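Local coordinates for beta-lactamase (PDB 6N36), which probably hydrolyses the amide bond of beta-lactam rings with the help of two bound zinc ions, as a member of the metallo-beta-lactamase superfamily, at residues 59-62 with 63-67; 234-237 with 238-242; 251-254 with 255-259; 261-264 with 265-269. All coordinates share one frame; numbering follows the deposited sequence. Where two conformers were deposited one is given.

Contact 1: residues 59-62 with 63-67; sequences DTLI and KAHMK
The carbonyl oxygen L61 O takes the backbone N-H of H65 at 2.8 Å, the shortest of four i to i+4 bonds that wind residues 59-67 into one alpha-helix. The same oxygen lies 3.1 Å above the plane of the H65 imidazole, offset toward the rim, because chi1 of -77° sets CG beside the residue's own backbone N and lays the ring over the preceding turn. In the conformer described, L61 CD1 comes within 3.8 Å of H65 CE1, a contact that is doubtful because the leucine has a second conformer. Histidine suits this buried site because both ring nitrogens find partners: ND1 bonds I32 O and NE2 bonds D19 OD1, which fixes the rotation of the ring. One residue along, on the neighbouring flank, I62 and M66 lie side by side, pointing the same way, with I62 CG2 4.1 Å from M66 SD; branched and flexible apolar chains fill this buried flank, where I62 also packs on M39 and F73. T60, K63 and A64 are exposed. Helix 58-69 is the connection of a beta-alpha-beta unit between the parallel strands 48-51 and 76-80, and D59, bonded through OD2 to Q98, ties its first turn to helix 92-99.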
loop_
_atom_site.group_PDB
_atom_site.type_symbol
_atom_site.label_atom_id
_atom_site.label_comp_id
_atom_site.label_asym_id
_atom_site.label_seq_id
_atom_site.Cartn_x
_atom_site.Cartn_y
_atom_site.Cartn_z
ATOM N N ASP A 59 -7.270 -13.073 -1.364
ATOM C CA ASP A 59 -7.728 -13.144 -2.787
ATOM C C ASP A 59 -9.224 -13.454 -2.817
ATOM O O ASP A 59 -9.958 -12.879 -3.690
ATOM C CB ASP A 59 -6.864 -14.114 -3.587
ATOM C CG ASP A 59 -6.774 -15.519 -2.991
ATOM O OD1 ASP A 59 -6.356 -15.645 -1.824
ATOM O OD2 ASP A 59 -7.078 -16.503 -3.733
ATOM N N THR A 60 -9.719 -14.308 -1.927
ATOM C CA THR A 60 -11.154 -14.634 -1.877
ATOM C C THR A 60 -11.975 -13.369 -1.606
ATOM O O THR A 60 -13.043 -13.170 -2.293
ATOM C CB THR A 60 -11.430 -15.707 -0.814
ATOM O OG1 THR A 60 -10.697 -16.851 -1.262
ATOM C CG2 THR A 60 -12.899 -16.029 -0.699
ATOM N N LEU A 61 -11.564 -12.548 -0.624
ATOM C CA LEU A 61 -12.279 -11.314 -0.223
ATOM C C LEU A 61 -12.196 -10.279 -1.336
ATOM O O LEU A 61 -13.202 -9.585 -1.577
ATOM C CB LEU A 61 -11.694 -10.741 1.074
ATOM C CG LEU A 61 -12.432 -11.080 2.373
ATOM C CD1 LEU A 61 -12.452 -9.850 3.274
ATOM C CD2 LEU A 61 -13.844 -11.583 2.148
ATOM N N ILE A 62 -11.050 -10.187 -1.974
ATOM C CA ILE A 62 -10.864 -9.222 -3.101
ATOM C C ILE A 62 -11.849 -9.587 -4.220
ATOM O O ILE A 62 -12.575 -8.680 -4.675
ATOM C CB ILE A 62 -9.422 -9.233 -3.609
ATOM C CG1 ILE A 62 -8.510 -8.618 -2.548
ATOM C CG2 ILE A 62 -9.249 -8.516 -4.958
ATOM C CD1 ILE A 62 -7.048 -8.933 -2.773
ATOM N N LYS A 63 -11.924 -10.856 -4.580
ATOM C CA LYS A 63 -12.854 -11.322 -5.663
ATOM C C LYS A 63 -14.300 -10.983 -5.263
ATOM O O LYS A 63 -15.100 -10.426 -6.100
ATOM C CB LYS A 63 -12.553 -12.800 -5.958
ATOM C CG LYS A 63 -13.357 -13.392 -7.101
ATOM C CD LYS A 63 -13.000 -14.862 -7.327
ATOM C CE LYS A 63 -13.719 -15.442 -8.530
ATOM N NZ LYS A 63 -14.876 -14.609 -8.930
ATOM N N ALA A 64 -14.700 -11.281 -4.025
ATOM C CA ALA A 64 -16.071 -11.058 -3.529
ATOM C C ALA A 64 -16.395 -9.578 -3.488
ATOM O O ALA A 64 -17.547 -9.189 -3.809
ATOM C CB ALA A 64 -16.255 -11.679 -2.164
ATOM N N HIS A 65 -15.437 -8.747 -3.026
ATOM C CA HIS A 65 -15.704 -7.303 -2.903
ATOM C C HIS A 65 -15.887 -6.730 -4.300
ATOM O O HIS A 65 -16.721 -5.844 -4.484
ATOM C CB HIS A 65 -14.559 -6.649 -2.157
ATOM C CG HIS A 65 -14.602 -6.888 -0.701
ATOM N ND1 HIS A 65 -13.559 -6.514 0.137
ATOM C CD2 HIS A 65 -15.510 -7.494 0.078
ATOM C CE1 HIS A 65 -13.870 -6.847 1.371
ATOM N NE2 HIS A 65 -15.054 -7.432 1.373
ATOM N N MET A 66 -15.063 -7.184 -5.235
ATOM C CA MET A 66 -15.169 -6.686 -6.629
ATOM C C MET A 66 -16.534 -7.070 -7.213
ATOM O O MET A 66 -17.180 -6.186 -7.821
ATOM C CB MET A 66 -14.012 -7.206 -7.450
ATOM C CG MET A 66 -12.750 -6.453 -7.144
ATOM S SD MET A 66 -11.335 -6.998 -8.111
ATOM C CE MET A 66 -11.872 -6.364 -9.710
ATOM N N LYS A 67 -17.010 -8.283 -6.936
ATOM C CA LYS A 67 -18.329 -8.735 -7.431
ATOM C C LYS A 67 -19.392 -7.799 -6.840
ATOM O O LYS A 67 -20.312 -7.341 -7.584
ATOM C CB LYS A 67 -18.561 -10.197 -7.045
ATOM C CG LYS A 67 -19.898 -10.763 -7.502
ATOM C CD LYS A 67 -20.221 -12.144 -6.931
ATOM C CE LYS A 67 -21.718 -12.403 -6.888
ATOM N NZ LYS A 67 -22.111 -13.601 -6.094
#

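Contact 2: residues 234-237 with 238-242; sequences KKHQ and PGDAY
The carboxylate of D240 slides past the H236 ring in the opposite direction, its OD2 3.9 Å from H236 CD2 and its plane steeply inclined to that of the imidazole. D240 ends the type II beta turn Q237-P238-G239-D240, which H236 leads into from helix 232-235. The turn is closed by D240 N bonding Q237 O at 3.0 Å. A second bond crosses beside it: Q237 N donates to D240 OD2 at 2.8 Å, nearly straight at 168°, although the N-H meets the oxygen from above the carboxylate plane, 64° out of it. The last residue of the turn thus grips the first from both backbone and side chain, and D240 can do so because chi1 of -80° puts CG beside its own N, close to the Q237 peptide. Each turn residue fits its place. P238 has the phi that its ring imposes, and G239 takes a positive phi, which glycine accepts easily. H236, the first residue to leave helical geometry, is the buried one: its ND1 bonds Y20 OH and its ring stacks with F23, so the surface turn is anchored to the N-terminal part of the chain. K235 NZ bonds Y230 O and forms a salt bridge with D249. Two waters complete the polar network. One donates both to K235 O and to D240 OD2, bridging the helix end to the carboxylate; the other lies in the imidazole plane, 3.0 Å from H236 NE2, and donates to D240 O at 2.6 Å.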
loop_
_atom_site.group_PDB
_atom_site.type_symbol
_atom_site.label_atom_id
_atom_site.label_comp_id
_atom_site.label_asym_id
_atom_site.label_seq_id
_atom_site.Cartn_x
_atom_site.Cartn_y
_atom_site.Cartn_z
ATOM N N LYS A 234 -13.073 6.780 11.439
ATOM C CA LYS A 234 -13.626 8.086 11.896
ATOM C C LYS A 234 -14.110 8.904 10.701
ATOM O O LYS A 234 -14.993 9.779 10.916
ATOM C CB LYS A 234 -12.613 8.836 12.757
ATOM C CG LYS A 234 -12.387 8.197 14.119
ATOM C CD LYS A 234 -11.290 8.875 14.932
ATOM C CE LYS A 234 -11.296 8.444 16.385
ATOM N NZ LYS A 234 -10.516 7.209 16.613
ATOM N N LYS A 235 -13.609 8.640 9.489
ATOM C CA LYS A 235 -13.940 9.413 8.266
ATOM C C LYS A 235 -15.112 8.794 7.506
ATOM O O LYS A 235 -15.741 9.490 6.691
ATOM C CB LYS A 235 -12.704 9.464 7.379
ATOM C CG LYS A 235 -11.627 10.369 7.933
ATOM C CD LYS A 235 -10.272 10.233 7.237
ATOM C CE LYS A 235 -9.280 11.236 7.777
ATOM N NZ LYS A 235 -7.914 11.050 7.236
ATOM N N HIS A 236 -15.354 7.506 7.699
ATOM C CA HIS A 236 -16.256 6.718 6.830
ATOM C C HIS A 236 -16.930 5.637 7.657
ATOM O O HIS A 236 -16.278 4.997 8.451
ATOM C CB HIS A 236 -15.481 6.101 5.669
ATOM C CG HIS A 236 -16.367 5.308 4.790
ATOM N ND1 HIS A 236 -16.490 3.948 4.920
ATOM C CD2 HIS A 236 -17.223 5.681 3.804
ATOM C CE1 HIS A 236 -17.349 3.498 4.029
ATOM N NE2 HIS A 236 -17.834 4.548 3.319
ATOM N N GLN A 237 -18.242 5.495 7.467
ATOM C CA GLN A 237 -19.031 4.369 7.998
ATOM C C GLN A 237 -19.728 3.675 6.837
ATOM O O GLN A 237 -20.102 4.326 5.867
ATOM C CB GLN A 237 -20.110 4.891 8.939
ATOM C CG GLN A 237 -19.546 5.436 10.234
ATOM C CD GLN A 237 -18.929 4.338 11.067
ATOM O OE1 GLN A 237 -19.566 3.353 11.422
ATOM N NE2 GLN A 237 -17.680 4.507 11.424
ATOM N N PRO A 238 -19.930 2.350 6.929
ATOM C CA PRO A 238 -20.691 1.605 5.923
ATOM C C PRO A 238 -22.029 2.280 5.572
ATOM O O PRO A 238 -22.758 2.676 6.488
ATOM C CB PRO A 238 -20.838 0.236 6.599
ATOM C CG PRO A 238 -19.581 0.124 7.422
ATOM C CD PRO A 238 -19.436 1.499 8.014
ATOM N N GLY A 239 -22.311 2.422 4.273
ATOM C CA GLY A 239 -23.560 3.025 3.778
ATOM C C GLY A 239 -23.484 4.536 3.678
ATOM O O GLY A 239 -24.445 5.147 3.210
ATOM N N ASP A 240 -22.386 5.178 4.099
ATOM C CA ASP A 240 -22.237 6.641 3.884
ATOM C C ASP A 240 -22.476 6.979 2.408
ATOM O O ASP A 240 -22.030 6.218 1.519
ATOM C CB ASP A 240 -20.858 7.159 4.304
ATOM C CG ASP A 240 -20.686 7.385 5.799
ATOM O OD1 ASP A 240 -21.682 7.217 6.527
ATOM O OD2 ASP A 240 -19.542 7.703 6.243
ATOM N N ALA A 241 -23.132 8.111 2.155
ATOM C CA ALA A 241 -23.307 8.664 0.801
ATOM C C ALA A 241 -21.912 8.903 0.234
ATOM O O ALA A 241 -20.981 9.221 1.059
ATOM C CB ALA A 241 -24.128 9.943 0.848
ATOM N N TYR A 242 -21.775 8.805 -1.089
ATOM C CA TYR A 242 -20.548 9.229 -1.820
ATOM C C TYR A 242 -20.131 10.596 -1.309
ATOM O O TYR A 242 -20.976 11.535 -1.323
ATOM C CB TYR A 242 -20.796 9.299 -3.327
ATOM C CG TYR A 242 -19.625 9.682 -4.189
ATOM C CD1 TYR A 242 -18.484 8.902 -4.224
ATOM C CD2 TYR A 242 -19.639 10.812 -4.984
ATOM C CE1 TYR A 242 -17.419 9.246 -5.035
ATOM C CE2 TYR A 242 -18.574 11.169 -5.793
ATOM C CZ TYR A 242 -17.424 10.373 -5.808
ATOM O OH TYR A 242 -16.378 10.724 -6.623
HETATM O O HOH W 1 -17.754 9.176 4.732
HETATM O O HOH W 2 -19.946 4.689 1.168
#

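Contact 3: residues 251-254 with 255-259; sequences AGYD and DVLDE
A chi1 of 179° swings Y253 CG to the far side from the residue's own N, while in L257, one turn later, chi1 of -69° keeps CG beside its own N, on the side of the preceding turn, and an extended chi2 carries CD1 out to the ring. The two side chains meet obliquely: L257 CD1 sits over one face of the phenol, 3.9 Å from the ring centroid and 29° off its normal, a CH-pi contact that comes closest at Y253 CE2, 3.5 Å away. Beneath them L257 N bonds Y253 O at 3.1 Å, one of the i to i+4 bonds of the long C-terminal helix 250-268. This flank is turned to the protein interior. Y253 OH bonds M214 O, its ring packs edge-to-face with F219 and W222, and L257 lies on M214 and K215 of helix 203-215; an aromatic with a polar tip and a branched aliphatic suit a wall that is apolar but offers a carbonyl. The acidic residues D254, D255 and D258 occupy other positions around the helix. D254 splits its carboxylate between two salt bridges, OD2 to R250 and OD1 to K215, which would offset its charge in a run of acids, and its carbonyl oxygen accepts D258 N at 2.9 Å.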
loop_
_atom_site.group_PDB
_atom_site.type_symbol
_atom_site.label_atom_id
_atom_site.label_comp_id
_atom_site.label_asym_id
_atom_site.label_seq_id
_atom_site.Cartn_x
_atom_site.Cartn_y
_atom_site.Cartn_z
ATOM N N ALA A 251 -4.299 18.170 7.781
ATOM C CA ALA A 251 -3.876 18.241 9.187
ATOM C C ALA A 251 -3.493 16.848 9.699
ATOM O O ALA A 251 -2.469 16.734 10.377
ATOM C CB ALA A 251 -4.975 18.859 10.011
ATOM N N GLY A 252 -4.299 15.820 9.419
ATOM C CA GLY A 252 -4.059 14.467 9.941
ATOM C C GLY A 252 -2.812 13.874 9.307
ATOM O O GLY A 252 -2.067 13.168 9.991
ATOM N N TYR A 253 -2.567 14.196 8.043
ATOM C CA TYR A 253 -1.354 13.725 7.326
ATOM C C TYR A 253 -0.118 14.358 7.951
ATOM O O TYR A 253 0.848 13.677 8.327
ATOM C CB TYR A 253 -1.476 14.129 5.866
ATOM C CG TYR A 253 -0.314 13.748 5.004
ATOM C CD1 TYR A 253 -0.168 12.440 4.582
ATOM C CD2 TYR A 253 0.615 14.675 4.582
ATOM C CE1 TYR A 253 0.864 12.058 3.748
ATOM C CE2 TYR A 253 1.653 14.325 3.739
ATOM C CZ TYR A 253 1.750 13.011 3.285
ATOM O OH TYR A 253 2.744 12.613 2.451
ATOM N N ASP A 254 -0.126 15.678 8.117
ATOM C CA ASP A 254 1.001 16.367 8.783
ATOM C C ASP A 254 1.202 15.823 10.197
ATOM O O ASP A 254 2.363 15.666 10.611
ATOM C CB ASP A 254 0.751 17.877 8.747
ATOM C CG ASP A 254 1.039 18.436 7.367
ATOM O OD1 ASP A 254 2.053 17.976 6.766
ATOM O OD2 ASP A 254 0.333 19.379 6.937
ATOM N N ASP A 255 0.130 15.588 10.940
ATOM C CA ASP A 255 0.228 15.116 12.336
ATOM C C ASP A 255 0.880 13.724 12.366
ATOM O O ASP A 255 1.761 13.516 13.210
ATOM C CB ASP A 255 -1.142 15.111 13.008
ATOM C CG ASP A 255 -1.620 16.520 13.349
ATOM O OD1 ASP A 255 -0.837 17.499 13.144
ATOM O OD2 ASP A 255 -2.771 16.646 13.724
ATOM N N VAL A 256 0.517 12.801 11.482
ATOM C CA VAL A 256 1.109 11.426 11.473
ATOM C C VAL A 256 2.598 11.524 11.111
ATOM O O VAL A 256 3.444 10.891 11.744
ATOM C CB VAL A 256 0.356 10.502 10.490
ATOM C CG1 VAL A 256 1.131 9.219 10.212
ATOM C CG2 VAL A 256 -1.037 10.183 10.990
ATOM N N LEU A 257 2.952 12.339 10.124
ATOM C CA LEU A 257 4.379 12.455 9.741
ATOM C C LEU A 257 5.176 13.117 10.866
ATOM O O LEU A 257 6.302 12.709 11.138
ATOM C CB LEU A 257 4.503 13.247 8.445
ATOM C CG LEU A 257 3.979 12.575 7.178
ATOM C CD1 LEU A 257 4.183 13.473 5.983
ATOM C CD2 LEU A 257 4.626 11.228 6.929
ATOM N N ASP A 258 4.633 14.133 11.500
ATOM C CA ASP A 258 5.317 14.818 12.629
ATOM C C ASP A 258 5.538 13.806 13.768
ATOM O O ASP A 258 6.647 13.821 14.372
ATOM C CB ASP A 258 4.523 16.063 13.048
ATOM C CG ASP A 258 4.562 17.215 12.046
ATOM O OD1 ASP A 258 5.361 17.162 11.104
ATOM O OD2 ASP A 258 3.809 18.197 12.240
ATOM N N GLU A 259 4.549 12.952 14.062
ATOM C CA GLU A 259 4.701 11.918 15.124
ATOM C C GLU A 259 5.870 11.001 14.737
ATOM O O GLU A 259 6.733 10.725 15.606
ATOM C CB GLU A 259 3.412 11.136 15.366
ATOM C CG GLU A 259 2.304 11.954 16.024
ATOM C CD GLU A 259 0.889 11.394 15.933
ATOM O OE1 GLU A 259 0.741 10.172 15.709
ATOM O OE2 GLU A 259 -0.077 12.193 16.123
#

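Contact 4: residues 261-264 with 265-269; sequences QQIY and DKRVK
Residues 261-268 keep helical backbone angles throughout, and four i to i+4 bonds join the two halves, from D265 N to Q261 O through to V268 N to Y264 O, each 2.9 to 3.0 Å long. Beyond V268 the backbone bonds made by K269 N are weak, as the chain nears its C-terminus. On the same turn as the first of these bonds lies a side-chain link: Q261 NE2 donates to D265 OD1 at 2.9 Å, the acceptor lying close to the amide plane of the glutamine while the N-H reaches the carboxylate from 35° above its plane. Q261 bends at chi2, 75°, to bring its amide up alongside the next turn, an i to i+4 pairing that suits a polar, partly exposed stripe. That same OD1 also lies at the edge of the Y264 ring, in its plane, 3.4 Å from CD1. This is the last part of helix 250-268, packed on helix 203-215, where Y264 rests on Y207, A208 and L211. Over one face of the phenol sits V268 CG2, 3.9 Å from the ring centroid and 22° off the normal, a CH-pi contact for which a compact beta-branched residue is well shaped. V268 and Y264 both touch L194 as well. Away from the tyrosine-valine pair, the side chains of I263 and R267 lie side by side. The arginine chain then turns at chi2 and chi3; in the conformer described, its NH2 bonds L189 O and T192 O, which would tie that loop to the helix.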
loop_
_atom_site.group_PDB
_atom_site.type_symbol
_atom_site.label_atom_id
_atom_site.label_comp_id
_atom_site.label_asym_id
_atom_site.label_seq_id
_atom_site.Cartn_x
_atom_site.Cartn_y
_atom_site.Cartn_z
ATOM N N GLN A 261 8.377 11.709 12.758
ATOM C CA GLN A 261 9.640 12.482 12.786
ATOM C C GLN A 261 10.123 12.583 14.247
ATOM O O GLN A 261 11.302 12.471 14.487
ATOM C CB GLN A 261 9.451 13.856 12.160
ATOM C CG GLN A 261 10.718 14.690 12.170
ATOM C CD GLN A 261 11.700 14.206 11.126
ATOM O OE1 GLN A 261 11.363 14.227 9.934
ATOM N NE2 GLN A 261 12.844 13.728 11.567
ATOM N N GLN A 262 9.204 12.759 15.196
ATOM C CA GLN A 262 9.637 12.880 16.612
ATOM C C GLN A 262 10.137 11.518 17.085
ATOM O O GLN A 262 11.137 11.496 17.836
ATOM C CB GLN A 262 8.508 13.323 17.522
ATOM C CG GLN A 262 8.063 14.743 17.285
ATOM C CD GLN A 262 6.847 14.914 18.165
ATOM O OE1 GLN A 262 6.961 14.935 19.392
ATOM N NE2 GLN A 262 5.672 14.944 17.550
ATOM N N ILE A 263 9.490 10.409 16.674
ATOM C CA ILE A 263 9.991 9.066 17.043
ATOM C C ILE A 263 11.380 8.868 16.443
ATOM O O ILE A 263 12.279 8.414 17.126
ATOM C CB ILE A 263 8.988 7.976 16.656
ATOM C CG1 ILE A 263 7.778 8.091 17.590
ATOM C CG2 ILE A 263 9.653 6.607 16.684
ATOM C CD1 ILE A 263 6.527 7.469 17.076
ATOM N N TYR A 264 11.545 9.138 15.153
ATOM C CA TYR A 264 12.847 9.053 14.460
ATOM C C TYR A 264 13.899 9.840 15.250
ATOM O O TYR A 264 14.993 9.299 15.535
ATOM C CB TYR A 264 12.717 9.580 13.028
ATOM C CG TYR A 264 14.022 9.633 12.293
ATOM C CD1 TYR A 264 14.837 10.732 12.464
ATOM C CD2 TYR A 264 14.474 8.590 11.500
ATOM C CE1 TYR A 264 16.101 10.785 11.895
ATOM C CE2 TYR A 264 15.708 8.674 10.874
ATOM C CZ TYR A 264 16.506 9.776 11.053
ATOM O OH TYR A 264 17.809 9.811 10.569
ATOM N N ASP A 265 13.587 11.065 15.625
ATOM C CA ASP A 265 14.583 11.962 16.263
ATOM C C ASP A 265 14.992 11.356 17.600
ATOM O O ASP A 265 16.201 11.388 17.913
ATOM C CB ASP A 265 14.053 13.390 16.368
ATOM C CG ASP A 265 13.907 14.158 15.043
ATOM O OD1 ASP A 265 14.445 13.685 14.021
ATOM O OD2 ASP A 265 13.205 15.184 15.045
ATOM N N LYS A 266 14.038 10.792 18.339
ATOM C CA LYS A 266 14.361 10.253 19.679
ATOM C C LYS A 266 15.124 8.937 19.510
ATOM O O LYS A 266 16.075 8.678 20.274
ATOM C CB LYS A 266 13.083 10.022 20.482
ATOM C CG LYS A 266 13.357 9.530 21.887
ATOM C CD LYS A 266 12.329 9.926 22.894
ATOM C CE LYS A 266 12.695 9.410 24.268
ATOM N NZ LYS A 266 11.589 9.603 25.225
ATOM N N ARG A 267 14.729 8.098 18.560
ATOM C CA ARG A 267 15.333 6.752 18.370
ATOM C C ARG A 267 16.761 6.889 17.832
ATOM O O ARG A 267 17.642 6.054 18.212
ATOM C CB ARG A 267 14.406 5.887 17.524
ATOM C CG ARG A 267 13.261 5.308 18.346
ATOM C CD ARG A 267 13.592 3.987 19.010
ATOM N NE ARG A 267 13.762 2.963 18.046
ATOM C CZ ARG A 267 12.769 2.217 17.537
ATOM N NH1 ARG A 267 11.555 2.303 18.028
ATOM N NH2 ARG A 267 12.982 1.356 16.574
ATOM N N VAL A 268 17.007 7.906 17.031
ATOM C CA VAL A 268 18.417 8.195 16.632
ATOM C C VAL A 268 19.242 8.488 17.899
ATOM O O VAL A 268 20.387 7.990 18.029
ATOM C CB VAL A 268 18.448 9.355 15.635
ATOM C CG1 VAL A 268 19.824 10.010 15.570
ATOM C CG2 VAL A 268 18.010 8.849 14.303
ATOM N N LYS A 269 18.686 9.175 18.890
ATOM C CA LYS A 269 19.439 9.518 20.151
ATOM C C LYS A 269 19.542 8.333 21.141
ATOM O O LYS A 269 20.251 8.480 22.181
ATOM C CB LYS A 269 18.767 10.703 20.841
ATOM C CG LYS A 269 18.856 12.026 20.090
ATOM C CD LYS A 269 17.803 13.014 20.579
ATOM C CE LYS A 269 18.069 14.437 20.146
ATOM N NZ LYS A 269 17.089 15.337 20.790
#

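Overall arrangement
Contacts 1 and 3 are partly buried, whereas contacts 2 and 4 lie at the surface. Contacts 3 and 4 share helix 250-268, their centres about 15 Å apart, and both set an aliphatic methyl over a tyrosine face where the helix meets helix 203-215; contact 3 is backed by interior aromatics, while contact 4 adds a glutamine-aspartate bond. Contact 1, on the opposite side of the chain's centre from both, instead joins a crossover helix to its surroundings through a histidine held at both nitrogens. Contact 2 alone is a turn, relying on a carboxylate, proline, glycine and waters, and it precedes helix 250-268 in the chain.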